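Local coordinates for protein hydratase ChsH1 (Mycobacterium tuberculosis, PDB 4W78) that hydrates the double bond of a steroid enoyl-CoA, 3-oxo-4,17-pregnadiene-20-carboxyl-CoA, during cholesterol side-chain degradation, working in complex with ChsH2, at residues W140-I146 with M158-K164; F92-G96 with K164-A168; H57-A62 with Y112-G116; R21-V27 with W70-G74. All blocks are in the same frame, centred on the assembly; numbering follows the deposited sequence. Where two conformers were deposited one is given.

Contacts 1 and 2 lie on one side of the chain's centre, contacts 3 and 4 on the other. All four are partly buried. Contact 1, two strands paired by backbone bonds, is nearest the chain's centre (about 10 Å, centre to centre), and none of its touching residues is exposed; contacts 2 and 3 lie more than 20 Å out. Contact 2 shares strand 153-165 and Lys164 with contact 1, but trades backbone pairing for lysine ends that reach the end of helix 85-94; Phe92 packs on Trp140 and Ile142. Contacts 3 and 4, centres about 17 Å apart, meet where Val27 touches Ala62. Contact 3 is mainly apolar, whereas contact 4 adds a guanidinium grip and bridging waters.

Contact 1: W140-I146 with M158-K164; sequences WFINQHI and MNWRILK
Arg161 runs out beside Asn143 and ends flat on the ring of Phe141. Its CB and CG each lie 3.5 Å from Asn143 OD1, and CD still borders that oxygen. With CG anti to the backbone N (chi1 -175°) and the chain extended as far as NE, the guanidinium is carried across to Phe141: NE and CZ pass by CD1, and NH2 comes within 3.2 Å of Phe141 CD1. Guanidinium and ring centres are 3.9 Å apart with planes at 12°, which identifies a stack, with an off-centre cation-pi component. On the opposite ring face Leu163 CD1 sits almost over the centre, so Phe141 is held between a charged plane and a methyl. At the far end NH1 bonds to Asn104, while a water joins Arg161 NE to Asn143 ND2, which also donates to Asp127 O.

The other sheet face carries Ile142 CD1, 3.5 Å from Lys164 CG, and Ile146 CG1, tight at 3.5 Å from Met158 CE. Between the two faces, eight backbone bonds link the strands; Ile142 N to Ile162 O measures 2.9 Å at 169°. This regular antiparallel hairpin, packed against helix 85-94 through Ile142 and Gln144, is part of the curved sheet that wraps a helix in the hotdog fold.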
loop_
_atom_site.group_PDB
_atom_site.type_symbol
_atom_site.label_atom_id
_atom_site.label_comp_id
_atom_site.label_asym_id
_atom_site.label_seq_id
_atom_site.Cartn_x
_atom_site.Cartn_y
_atom_site.Cartn_z
ATOM N N TRP A 140 -23.060 18.296 -14.833
ATOM C CA TRP A 140 -22.781 19.484 -14.036
ATOM C C TRP A 140 -21.357 19.417 -13.540
ATOM O O TRP A 140 -20.897 18.358 -13.121
ATOM C CB TRP A 140 -23.696 19.526 -12.818
ATOM C CG TRP A 140 -25.107 19.883 -13.126
ATOM C CD1 TRP A 140 -26.025 19.117 -13.785
ATOM C CD2 TRP A 140 -25.778 21.089 -12.755
ATOM N NE1 TRP A 140 -27.227 19.776 -13.855
ATOM C CE2 TRP A 140 -27.103 20.990 -13.229
ATOM C CE3 TRP A 140 -25.390 22.241 -12.063
ATOM C CZ2 TRP A 140 -28.039 22.003 -13.042
ATOM C CZ3 TRP A 140 -26.324 23.250 -11.878
ATOM C CH2 TRP A 140 -27.633 23.123 -12.369
ATOM N N PHE A 141 -20.646 20.538 -13.585
ATOM C CA PHE A 141 -19.301 20.577 -13.025
ATOM C C PHE A 141 -19.354 21.080 -11.597
ATOM O O PHE A 141 -20.076 22.034 -11.301
ATOM C CB PHE A 141 -18.382 21.478 -13.857
ATOM C CG PHE A 141 -18.084 20.942 -15.240
ATOM C CD1 PHE A 141 -17.035 20.068 -15.433
ATOM C CD2 PHE A 141 -18.846 21.324 -16.330
ATOM C CE1 PHE A 141 -16.743 19.579 -16.697
ATOM C CE2 PHE A 141 -18.565 20.835 -17.599
ATOM C CZ PHE A 141 -17.510 19.961 -17.775
ATOM N N ILE A 142 -18.586 20.432 -10.728
ATOM C CA ILE A 142 -18.554 20.774 -9.305
ATOM C C ILE A 142 -17.110 21.031 -8.892
ATOM O O ILE A 142 -16.247 20.159 -9.043
ATOM C CB ILE A 142 -19.110 19.630 -8.458
ATOM C CG1 ILE A 142 -20.591 19.426 -8.772
ATOM C CG2 ILE A 142 -18.930 19.928 -6.970
ATOM C CD1 ILE A 142 -20.937 17.998 -9.084
ATOM N N ASN A 143 -16.845 22.239 -8.400
ATOM C CA ASN A 143 -15.541 22.612 -7.867
ATOM C C ASN A 143 -15.506 22.592 -6.354
ATOM O O ASN A 143 -16.512 22.907 -5.690
ATOM C CB ASN A 143 -15.169 24.017 -8.332
ATOM C CG ASN A 143 -14.963 24.093 -9.830
ATOM O OD1 ASN A 143 -13.850 23.926 -10.319
ATOM N ND2 ASN A 143 -16.041 24.318 -10.563
ATOM N N GLN A 144 -14.360 22.218 -5.809
ATOM C CA GLN A 144 -14.126 22.299 -4.361
ATOM C C GLN A 144 -12.807 22.991 -4.089
ATOM O O GLN A 144 -11.845 22.812 -4.850
ATOM C CB GLN A 144 -14.074 20.908 -3.750
ATOM C CG GLN A 144 -15.401 20.191 -3.623
ATOM C CD GLN A 144 -15.216 18.842 -2.959
ATOM O OE1 GLN A 144 -14.982 17.834 -3.628
ATOM N NE2 GLN A 144 -15.280 18.824 -1.637
ATOM N N HIS A 145 -12.742 23.778 -3.015
ATOM C CA HIS A 145 -11.481 24.328 -2.536
ATOM C C HIS A 145 -11.110 23.602 -1.248
ATOM O O HIS A 145 -11.841 23.660 -0.250
ATOM C CB HIS A 145 -11.569 25.834 -2.285
ATOM C CG HIS A 145 -10.248 26.475 -1.958
ATOM N ND1 HIS A 145 -10.144 27.622 -1.210
ATOM C CD2 HIS A 145 -8.978 26.133 -2.273
ATOM C CE1 HIS A 145 -8.881 27.972 -1.078
ATOM N NE2 HIS A 145 -8.150 27.086 -1.720
ATOM N N ILE A 146 -10.000 22.888 -1.300
ATOM C CA ILE A 146 -9.487 22.124 -0.168
ATOM C C ILE A 146 -8.312 22.883 0.402
ATOM O O ILE A 146 -7.467 23.382 -0.352
ATOM C CB ILE A 146 -8.939 20.783 -0.674
ATOM C CG1 ILE A 146 -9.988 20.011 -1.478
ATOM C CG2 ILE A 146 -8.294 19.966 0.455
ATOM C CD1 ILE A 146 -11.319 19.957 -0.879
ATOM N N MET A 158 -5.921 23.068 -2.682
ATOM C CA MET A 158 -6.256 22.398 -3.928
ATOM C C MET A 158 -7.582 22.894 -4.453
ATOM O O MET A 158 -8.523 23.097 -3.691
ATOM C CB MET A 158 -6.325 20.895 -3.689
ATOM C CG MET A 158 -6.851 20.099 -4.857
ATOM S SD MET A 158 -6.625 18.346 -4.580
ATOM C CE MET A 158 -7.837 17.998 -3.334
ATOM N N ASN A 159 -7.642 23.114 -5.763
ATOM C CA ASN A 159 -8.896 23.309 -6.458
ATOM C C ASN A 159 -9.144 22.012 -7.218
ATOM O O ASN A 159 -8.298 21.590 -8.024
ATOM C CB ASN A 159 -8.791 24.499 -7.402
ATOM C CG ASN A 159 -8.467 25.798 -6.677
ATOM O OD1 ASN A 159 -9.068 26.123 -5.649
ATOM N ND2 ASN A 159 -7.510 26.553 -7.215
ATOM N N TRP A 160 -10.262 21.353 -6.910
ATOM C CA TRP A 160 -10.598 20.023 -7.424
ATOM C C TRP A 160 -11.880 20.159 -8.224
ATOM O O TRP A 160 -12.847 20.714 -7.723
ATOM C CB TRP A 160 -10.870 19.103 -6.228
ATOM C CG TRP A 160 -11.016 17.664 -6.567
ATOM C CD1 TRP A 160 -12.165 16.927 -6.666
ATOM C CD2 TRP A 160 -9.949 16.787 -6.839
ATOM N NE1 TRP A 160 -11.857 15.625 -7.004
ATOM C CE2 TRP A 160 -10.494 15.517 -7.108
ATOM C CE3 TRP A 160 -8.571 16.955 -6.876
ATOM C CZ2 TRP A 160 -9.694 14.423 -7.414
ATOM C CZ3 TRP A 160 -7.807 15.931 -7.150
ATOM C CH2 TRP A 160 -8.341 14.650 -7.433
ATOM N N ARG A 161 -11.909 19.660 -9.453
ATOM C CA ARG A 161 -13.110 19.778 -10.269
ATOM C C ARG A 161 -13.542 18.423 -10.793
ATOM O O ARG A 161 -12.735 17.665 -11.338
ATOM C CB ARG A 161 -12.874 20.740 -11.426
ATOM C CG ARG A 161 -14.076 21.046 -12.299
ATOM C CD ARG A 161 -13.600 22.036 -13.376
ATOM N NE ARG A 161 -14.618 22.464 -14.327
ATOM C CZ ARG A 161 -14.518 22.302 -15.647
ATOM N NH1 ARG A 161 -13.454 21.707 -16.175
ATOM N NH2 ARG A 161 -15.485 22.733 -16.442
ATOM N N ILE A 162 -14.823 18.119 -10.617
ATOM C CA ILE A 162 -15.383 16.887 -11.145
ATOM C C ILE A 162 -16.582 17.189 -12.017
ATOM O O ILE A 162 -17.167 18.279 -11.954
ATOM C CB ILE A 162 -15.818 15.913 -10.026
ATOM C CG1 ILE A 162 -17.007 16.484 -9.246
ATOM C CG2 ILE A 162 -14.655 15.603 -9.103
ATOM C CD1 ILE A 162 -17.639 15.502 -8.239
ATOM N N LEU A 163 -16.938 16.206 -12.838
ATOM C CA LEU A 163 -18.121 16.264 -13.675
ATOM C C LEU A 163 -19.050 15.125 -13.278
ATOM O O LEU A 163 -18.646 13.957 -13.294
ATOM C CB LEU A 163 -17.719 16.114 -15.146
ATOM C CG LEU A 163 -18.863 15.918 -16.137
ATOM C CD1 LEU A 163 -19.759 17.153 -16.228
ATOM C CD2 LEU A 163 -18.290 15.546 -17.504
ATOM N N LYS A 164 -20.272 15.459 -12.882
ATOM C CA LYS A 164 -21.314 14.452 -12.689
ATOM C C LYS A 164 -22.192 14.461 -13.926
ATOM O O LYS A 164 -22.730 15.501 -14.306
ATOM C CB LYS A 164 -22.167 14.772 -11.461
ATOM C CG LYS A 164 -21.419 14.666 -10.147
ATOM C CD LYS A 164 -21.241 13.219 -9.744
ATOM C CE LYS A 164 -22.567 12.612 -9.320
ATOM N NZ LYS A 164 -22.511 11.125 -9.414
HETATM O O HOH W 1 -14.963 18.842 -6.817
HETATM O O HOH W 2 -16.556 24.840 -13.671
HETATM O O HOH W 3 -11.951 25.246 -6.832
#

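Contact 2: F92-G96 with K164-A168; sequences FDDAG and KFKPA
Lys164 and Asp93 meet at an angle, the lysine end reaching from the strand to the last turn of helix 85-94. Lys164 NZ stands 2.6 Å from Asp93 OD1 in a short salt bridge, on the syn side of the oxygen and 23° out of the carboxylate plane. Bends at chi2 and chi3 of the lysine bring its CE 3.9 Å from Phe92 CB. The same ammonium makes weak bonds to the carbonyls of Tyr97, after the helix, and Gly99, at the start of strand 99-109.

Lys166 takes a different course. Its chain is straight through chi2 and chi3 and turns only at chi4, passing the backbone of Gly96, with CG 3.6 Å from Gly96 O. NZ then donates to Ala95 O at 2.9 Å, tilted 18° from the carbonyl plane, and Lys166 also makes a cation-pi contact with Tyr97. The helix itself closes through Gly96 N to Asp93 O, 3.0 Å, and Gly96 leaves helical angles with a positive phi of 99°. One lysine at the end of strand 153-165 thus pairs with the carboxylate of Asp93, and one just beyond it donates to the carbonyl of Ala95, clasping a helix C-terminus finished by a Schellman motif.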
loop_
_atom_site.group_PDB
_atom_site.type_symbol
_atom_site.label_atom_id
_atom_site.label_comp_id
_atom_site.label_asym_id
_atom_site.label_seq_id
_atom_site.Cartn_x
_atom_site.Cartn_y
_atom_site.Cartn_z
ATOM N N PHE A 92 -26.955 15.100 -7.095
ATOM C CA PHE A 92 -26.798 14.825 -8.531
ATOM C C PHE A 92 -27.126 13.396 -8.947
ATOM O O PHE A 92 -27.677 13.173 -10.032
ATOM C CB PHE A 92 -25.421 15.275 -9.034
ATOM C CG PHE A 92 -25.298 16.765 -9.119
ATOM C CD1 PHE A 92 -25.960 17.458 -10.121
ATOM C CD2 PHE A 92 -24.576 17.479 -8.174
ATOM C CE1 PHE A 92 -25.885 18.836 -10.189
ATOM C CE2 PHE A 92 -24.490 18.861 -8.245
ATOM C CZ PHE A 92 -25.142 19.539 -9.252
ATOM N N ASP A 93 -26.823 12.433 -8.082
ATOM C CA ASP A 93 -27.251 11.055 -8.320
ATOM C C ASP A 93 -28.767 10.971 -8.428
ATOM O O ASP A 93 -29.305 10.278 -9.301
ATOM C CB ASP A 93 -26.775 10.133 -7.197
ATOM C CG ASP A 93 -25.311 9.774 -7.317
ATOM O OD1 ASP A 93 -24.701 10.084 -8.363
ATOM O OD2 ASP A 93 -24.769 9.171 -6.367
ATOM N N ASP A 94 -29.455 11.682 -7.537
ATOM C CA ASP A 94 -30.913 11.654 -7.495
ATOM C C ASP A 94 -31.526 12.275 -8.743
ATOM O O ASP A 94 -32.633 11.916 -9.155
ATOM C CB ASP A 94 -31.429 12.373 -6.246
ATOM C CG ASP A 94 -31.276 11.538 -4.993
ATOM O OD1 ASP A 94 -31.068 10.314 -5.125
ATOM O OD2 ASP A 94 -31.377 12.102 -3.880
ATOM N N ALA A 95 -30.797 13.210 -9.343
ATOM C CA ALA A 95 -31.259 13.881 -10.549
ATOM C C ALA A 95 -30.829 13.121 -11.802
ATOM O O ALA A 95 -31.044 13.591 -12.920
ATOM C CB ALA A 95 -30.742 15.313 -10.586
ATOM N N GLY A 96 -30.214 11.957 -11.612
ATOM C CA GLY A 96 -29.881 11.076 -12.723
ATOM C C GLY A 96 -28.443 11.155 -13.204
ATOM O O GLY A 96 -28.021 10.372 -14.063
ATOM N N LYS A 164 -20.272 15.459 -12.882
ATOM C CA LYS A 164 -21.314 14.452 -12.689
ATOM C C LYS A 164 -22.192 14.461 -13.926
ATOM O O LYS A 164 -22.730 15.501 -14.306
ATOM C CB LYS A 164 -22.167 14.772 -11.461
ATOM C CG LYS A 164 -21.419 14.666 -10.147
ATOM C CD LYS A 164 -21.241 13.219 -9.744
ATOM C CE LYS A 164 -22.567 12.612 -9.320
ATOM N NZ LYS A 164 -22.511 11.125 -9.414
ATOM N N PHE A 165 -22.349 13.304 -14.561
ATOM C CA PHE A 165 -22.983 13.273 -15.868
ATOM C C PHE A 165 -23.984 12.133 -15.986
ATOM O O PHE A 165 -23.929 11.169 -15.221
ATOM C CB PHE A 165 -21.915 13.169 -16.978
ATOM C CG PHE A 165 -21.089 11.906 -16.919
ATOM C CD1 PHE A 165 -19.936 11.842 -16.159
ATOM C CD2 PHE A 165 -21.465 10.782 -17.648
ATOM C CE1 PHE A 165 -19.179 10.684 -16.107
ATOM C CE2 PHE A 165 -20.714 9.625 -17.597
ATOM C CZ PHE A 165 -19.574 9.571 -16.836
ATOM N N LYS A 166 -24.888 12.267 -16.951
ATOM C CA LYS A 166 -25.821 11.209 -17.312
ATOM C C LYS A 166 -25.142 10.274 -18.303
ATOM O O LYS A 166 -24.757 10.697 -19.393
ATOM C CB LYS A 166 -27.070 11.805 -17.962
ATOM C CG LYS A 166 -28.081 12.394 -16.992
ATOM C CD LYS A 166 -29.283 12.937 -17.741
ATOM C CE LYS A 166 -30.488 13.084 -16.830
ATOM N NZ LYS A 166 -30.157 13.906 -15.641
ATOM N N PRO A 167 -24.983 8.997 -17.927
ATOM C CA PRO A 167 -24.379 8.001 -18.820
ATOM C C PRO A 167 -25.243 7.776 -20.057
ATOM O O PRO A 167 -26.406 8.181 -20.065
ATOM C CB PRO A 167 -24.349 6.737 -17.957
ATOM C CG PRO A 167 -24.354 7.248 -16.547
ATOM C CD PRO A 167 -25.275 8.430 -16.601
ATOM N N ALA A 168 -24.677 7.130 -21.076
ATOM C CA ALA A 168 -25.345 6.964 -22.368
ATOM C C ALA A 168 -26.752 6.380 -22.255
ATOM O O ALA A 168 -27.667 6.808 -22.959
ATOM C CB ALA A 168 -24.486 6.121 -23.308
#

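Contact 3: H57-A62 with Y112-G116; sequences HPGIVA and YLLPG
Val61 packs against both Tyr112 and Leu114 and marks the tight half of this loop-to-loop contact. Its CG2 comes 3.6 Å from Tyr112 CD2, while CG1 is 3.8 Å from Leu114 CD2; with CG1 anti to the carbonyl carbon (chi1 -74°), the two methyls split between the neighbours. CG2 also lies over a face of the His57 ring. That imidazole in turn reaches Tyr112, with His57 CE1 3.7 Å from Tyr112 CG and offset toward the rim of the phenol ring; the planes are 42° apart, an oblique pairing. Next to this cluster, the backbone closes with a nearly straight bond, Ala62 N to Leu113 O, 2.8 Å at 170°. A water extends the join, donating to Ala62 O and accepting from Leu113 N. Ile60 O is also closely approached, 3.2 Å from Pro115 CD.

Looser side-chain pairs are those of the exposed Pro58, whose CD stays 4.0 Å from Leu114 CD2, and of Ile60, whose CG2 is 4.3 Å from Pro115 CG. Tyr112 OH bonds to Ile73 N of the ChsH2 chain. The contact is thus a pairing of two irregular loops by a single backbone bond and a bridging water, where His57 and Tyr112 also touch ChsH2.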
loop_
_atom_site.group_PDB
_atom_site.type_symbol
_atom_site.label_atom_id
_atom_site.label_comp_id
_atom_site.label_asym_id
_atom_site.label_seq_id
_atom_site.Cartn_x
_atom_site.Cartn_y
_atom_site.Cartn_z
ATOM N N HIS A 57 16.613 22.803 3.348
ATOM C CA HIS A 57 15.553 22.331 4.231
ATOM C C HIS A 57 16.127 21.990 5.610
ATOM O O HIS A 57 17.308 21.672 5.721
ATOM C CB HIS A 57 14.868 21.113 3.619
ATOM C CG HIS A 57 14.295 21.370 2.260
ATOM N ND1 HIS A 57 13.137 22.092 2.069
ATOM C CD2 HIS A 57 14.720 21.004 1.027
ATOM C CE1 HIS A 57 12.863 22.147 0.776
ATOM N NE2 HIS A 57 13.807 21.494 0.121
ATOM N N PRO A 58 15.289 22.051 6.665
ATOM C CA PRO A 58 15.789 21.818 8.030
ATOM C C PRO A 58 16.186 20.365 8.265
ATOM O O PRO A 58 16.851 20.058 9.257
ATOM C CB PRO A 58 14.584 22.178 8.912
ATOM C CG PRO A 58 13.697 23.003 8.044
ATOM C CD PRO A 58 13.876 22.461 6.668
ATOM N N GLY A 59 15.782 19.495 7.349
ATOM C CA GLY A 59 16.043 18.066 7.426
ATOM C C GLY A 59 15.240 17.442 6.311
ATOM O O GLY A 59 14.744 18.170 5.449
ATOM N N ILE A 60 15.109 16.114 6.313
ATOM C CA ILE A 60 14.312 15.428 5.298
ATOM C C ILE A 60 12.941 16.084 5.197
ATOM O O ILE A 60 12.343 16.431 6.212
ATOM C CB ILE A 60 14.135 13.927 5.636
ATOM C CG1 ILE A 60 15.424 13.161 5.316
ATOM C CG2 ILE A 60 12.962 13.321 4.862
ATOM C CD1 ILE A 60 15.468 11.757 5.912
ATOM N N VAL A 61 12.460 16.284 3.973
ATOM C CA VAL A 61 11.131 16.838 3.776
ATOM C C VAL A 61 10.248 15.845 3.027
ATOM O O VAL A 61 10.742 14.948 2.336
ATOM C CB VAL A 61 11.176 18.179 3.002
ATOM C CG1 VAL A 61 11.682 19.298 3.898
ATOM C CG2 VAL A 61 12.044 18.055 1.748
ATOM N N ALA A 62 8.934 15.989 3.179
ATOM C CA ALA A 62 7.999 15.182 2.412
ATOM C C ALA A 62 7.879 15.704 0.978
ATOM O O ALA A 62 7.920 16.903 0.747
ATOM C CB ALA A 62 6.618 15.205 3.090
ATOM N N TYR A 112 7.290 23.142 2.241
ATOM C CA TYR A 112 7.531 21.716 2.384
ATOM C C TYR A 112 7.253 21.295 3.828
ATOM O O TYR A 112 7.510 22.058 4.773
ATOM C CB TYR A 112 8.988 21.383 2.005
ATOM C CG TYR A 112 9.235 21.311 0.510
ATOM C CD1 TYR A 112 9.027 22.421 -0.311
ATOM C CD2 TYR A 112 9.684 20.142 -0.078
ATOM C CE1 TYR A 112 9.243 22.350 -1.684
ATOM C CE2 TYR A 112 9.923 20.062 -1.439
ATOM C CZ TYR A 112 9.691 21.163 -2.239
ATOM O OH TYR A 112 9.913 21.068 -3.594
ATOM N N LEU A 113 6.717 20.091 3.997
ATOM C CA LEU A 113 6.429 19.554 5.330
ATOM C C LEU A 113 7.534 18.646 5.856
ATOM O O LEU A 113 8.241 17.982 5.089
ATOM C CB LEU A 113 5.115 18.777 5.308
ATOM C CG LEU A 113 3.930 19.545 4.737
ATOM C CD1 LEU A 113 2.713 18.633 4.751
ATOM C CD2 LEU A 113 3.682 20.837 5.525
ATOM N N LEU A 114 7.662 18.598 7.177
ATOM C CA LEU A 114 8.658 17.763 7.836
ATOM C C LEU A 114 8.013 16.555 8.514
ATOM O O LEU A 114 6.907 16.659 9.040
ATOM C CB LEU A 114 9.383 18.586 8.902
ATOM C CG LEU A 114 10.087 19.851 8.418
ATOM C CD1 LEU A 114 10.426 20.745 9.613
ATOM C CD2 LEU A 114 11.358 19.465 7.672
ATOM N N PRO A 115 8.695 15.396 8.498
ATOM C CA PRO A 115 8.234 14.278 9.325
ATOM C C PRO A 115 7.920 14.726 10.756
ATOM O O PRO A 115 8.680 15.509 11.341
ATOM C CB PRO A 115 9.420 13.314 9.294
ATOM C CG PRO A 115 10.025 13.550 7.930
ATOM C CD PRO A 115 9.873 15.037 7.683
ATOM N N GLY A 116 6.789 14.262 11.278
ATOM C CA GLY A 116 6.334 14.630 12.608
ATOM C C GLY A 116 5.226 15.666 12.586
ATOM O O GLY A 116 4.439 15.760 13.530
HETATM O O HOH W 4 6.019 18.808 1.610
#

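Contact 4: R21-V27 with W70-G74; sequences RLARDPV and WTMMG
Arg21 grips the carbonyl of Thr71 end-on with two nitrogens, the principal direct polar link of this contact. NH1 lies 2.9 Å and NH2 3.1 Å from Thr71 O; the oxygen is only 3° out of the guanidinium plane, and the two donors reach it from opposite faces of its carbonyl plane. A bend at chi3 (58°) turns the arginine end to this edge, while Met73 SD rests over one face, 3.6 Å from Arg21 NH1. Within residues 21-27, Arg24 NE and NH2 clasp Asp25 OD2 side-on in a salt bridge.

Water supplies the second kind of link. One molecule accepts from Arg24 N and donates to Trp70 O and Met72 O; another accepts from Asp25 N and lies 2.7 Å from Trp70 O.

Apolar contacts complete the set. Val27 CA stands over the six-membered ring of Trp70, 3.8 Å from its centroid and 9° off the normal, a CH-pi contact. Ala23 CB fits against Trp70 CB and Thr71 CG2. Here strand 21-22, outermost in this chain's hotdog sheet, and its following loop meet the end of helix 67-70 and the loop after it, beside the second ChsH1 subunit (bonded by Arg24 and Asp25) and ChsH2, whose Arg28 and Thr27 pack on Arg24 and Met72.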
loop_
_atom_site.group_PDB
_atom_site.type_symbol
_atom_site.label_atom_id
_atom_site.label_comp_id
_atom_site.label_asym_id
_atom_site.label_seq_id
_atom_site.Cartn_x
_atom_site.Cartn_y
_atom_site.Cartn_z
ATOM N N ARG A 21 -10.127 18.092 9.639
ATOM C CA ARG A 21 -10.058 16.671 9.940
ATOM C C ARG A 21 -8.594 16.290 9.930
ATOM O O ARG A 21 -7.906 16.504 8.934
ATOM C CB ARG A 21 -10.817 15.863 8.872
ATOM C CG ARG A 21 -10.608 14.356 8.989
ATOM C CD ARG A 21 -11.487 13.548 8.015
ATOM N NE ARG A 21 -11.300 13.872 6.597
ATOM C CZ ARG A 21 -10.345 13.333 5.829
ATOM N NH1 ARG A 21 -9.467 12.494 6.364
ATOM N NH2 ARG A 21 -10.260 13.663 4.543
ATOM N N LEU A 22 -8.127 15.732 11.043
ATOM C CA LEU A 22 -6.730 15.319 11.173
ATOM C C LEU A 22 -6.382 14.090 10.346
ATOM O O LEU A 22 -7.135 13.109 10.293
ATOM C CB LEU A 22 -6.380 15.031 12.633
ATOM C CG LEU A 22 -5.861 16.191 13.475
ATOM C CD1 LEU A 22 -6.921 17.280 13.607
ATOM C CD2 LEU A 22 -5.417 15.672 14.838
ATOM N N ALA A 23 -5.215 14.148 9.715
ATOM C CA ALA A 23 -4.660 13.008 9.006
ATOM C C ALA A 23 -4.491 11.855 9.979
ATOM O O ALA A 23 -4.197 12.071 11.162
ATOM C CB ALA A 23 -3.318 13.394 8.431
ATOM N N ARG A 24 -4.648 10.634 9.471
ATOM C CA ARG A 24 -4.483 9.450 10.311
ATOM C C ARG A 24 -3.130 9.445 11.025
ATOM O O ARG A 24 -3.038 9.101 12.209
ATOM C CB ARG A 24 -4.631 8.176 9.470
ATOM C CG ARG A 24 -4.591 6.914 10.300
ATOM C CD ARG A 24 -4.467 5.666 9.431
ATOM N NE ARG A 24 -3.150 5.592 8.814
ATOM C CZ ARG A 24 -2.736 4.616 8.010
ATOM N NH1 ARG A 24 -3.533 3.597 7.713
ATOM N NH2 ARG A 24 -1.508 4.674 7.520
ATOM N N ASP A 25 -2.081 9.806 10.291
ATOM C CA ASP A 25 -0.719 9.823 10.825
ATOM C C ASP A 25 -0.110 11.193 10.611
ATOM O O ASP A 25 -0.470 11.897 9.672
ATOM C CB ASP A 25 0.179 8.817 10.073
ATOM C CG ASP A 25 -0.514 7.500 9.782
ATOM O OD1 ASP A 25 -0.637 6.688 10.710
ATOM O OD2 ASP A 25 -0.935 7.290 8.624
ATOM N N PRO A 26 0.857 11.566 11.459
ATOM C CA PRO A 26 1.705 12.695 11.098
ATOM C C PRO A 26 2.474 12.351 9.829
ATOM O O PRO A 26 2.602 11.174 9.506
ATOM C CB PRO A 26 2.694 12.785 12.268
ATOM C CG PRO A 26 2.099 11.946 13.362
ATOM C CD PRO A 26 1.321 10.880 12.674
ATOM N N VAL A 27 2.973 13.363 9.119
ATOM C CA VAL A 27 3.933 13.121 8.036
ATOM C C VAL A 27 5.006 12.200 8.601
ATOM O O VAL A 27 5.470 12.394 9.738
ATOM C CB VAL A 27 4.554 14.449 7.576
ATOM C CG1 VAL A 27 5.662 14.213 6.532
ATOM C CG2 VAL A 27 3.454 15.376 7.029
ATOM N N TRP A 70 -1.717 12.148 2.947
ATOM C CA TRP A 70 -1.786 12.120 4.403
ATOM C C TRP A 70 -3.214 12.038 4.892
ATOM O O TRP A 70 -3.490 11.375 5.907
ATOM C CB TRP A 70 -1.089 13.348 5.005
ATOM C CG TRP A 70 0.317 13.486 4.520
ATOM C CD1 TRP A 70 0.824 14.509 3.779
ATOM C CD2 TRP A 70 1.386 12.544 4.691
ATOM N NE1 TRP A 70 2.148 14.272 3.485
ATOM C CE2 TRP A 70 2.517 13.078 4.039
ATOM C CE3 TRP A 70 1.500 11.308 5.341
ATOM C CZ2 TRP A 70 3.737 12.414 4.003
ATOM C CZ3 TRP A 70 2.715 10.646 5.303
ATOM C CH2 TRP A 70 3.820 11.209 4.642
ATOM N N THR A 71 -4.129 12.683 4.163
ATOM C CA THR A 71 -5.506 12.788 4.637
ATOM C C THR A 71 -6.494 11.859 3.927
ATOM O O THR A 71 -7.700 11.956 4.134
ATOM C CB THR A 71 -6.021 14.242 4.582
ATOM O OG1 THR A 71 -5.697 14.808 3.314
ATOM C CG2 THR A 71 -5.341 15.096 5.653
ATOM N N MET A 72 -5.996 10.930 3.122
ATOM C CA MET A 72 -6.875 9.922 2.536
ATOM C C MET A 72 -7.590 9.127 3.620
ATOM O O MET A 72 -7.007 8.837 4.667
ATOM C CB MET A 72 -6.091 8.961 1.624
ATOM C CG MET A 72 -5.486 9.645 0.398
ATOM S SD MET A 72 -6.736 10.281 -0.764
ATOM C CE MET A 72 -7.147 8.802 -1.671
ATOM N N MET A 73 -8.851 8.781 3.365
ATOM C CA MET A 73 -9.684 8.094 4.352
ATOM C C MET A 73 -9.295 6.640 4.616
ATOM O O MET A 73 -9.597 6.094 5.687
ATOM C CB MET A 73 -11.163 8.170 3.942
ATOM C CG MET A 73 -11.825 9.531 4.112
ATOM S SD MET A 73 -12.030 10.091 5.830
ATOM C CE MET A 73 -12.432 8.564 6.681
ATOM N N GLY A 74 -8.656 6.003 3.641
ATOM C CA GLY A 74 -8.226 4.625 3.792
ATOM C C GLY A 74 -9.313 3.627 3.453
ATOM O O GLY A 74 -10.416 4.007 3.055
HETATM O O HOH W 5 -6.369 10.370 7.093
HETATM O O HOH W 6 -1.579 10.088 7.368
#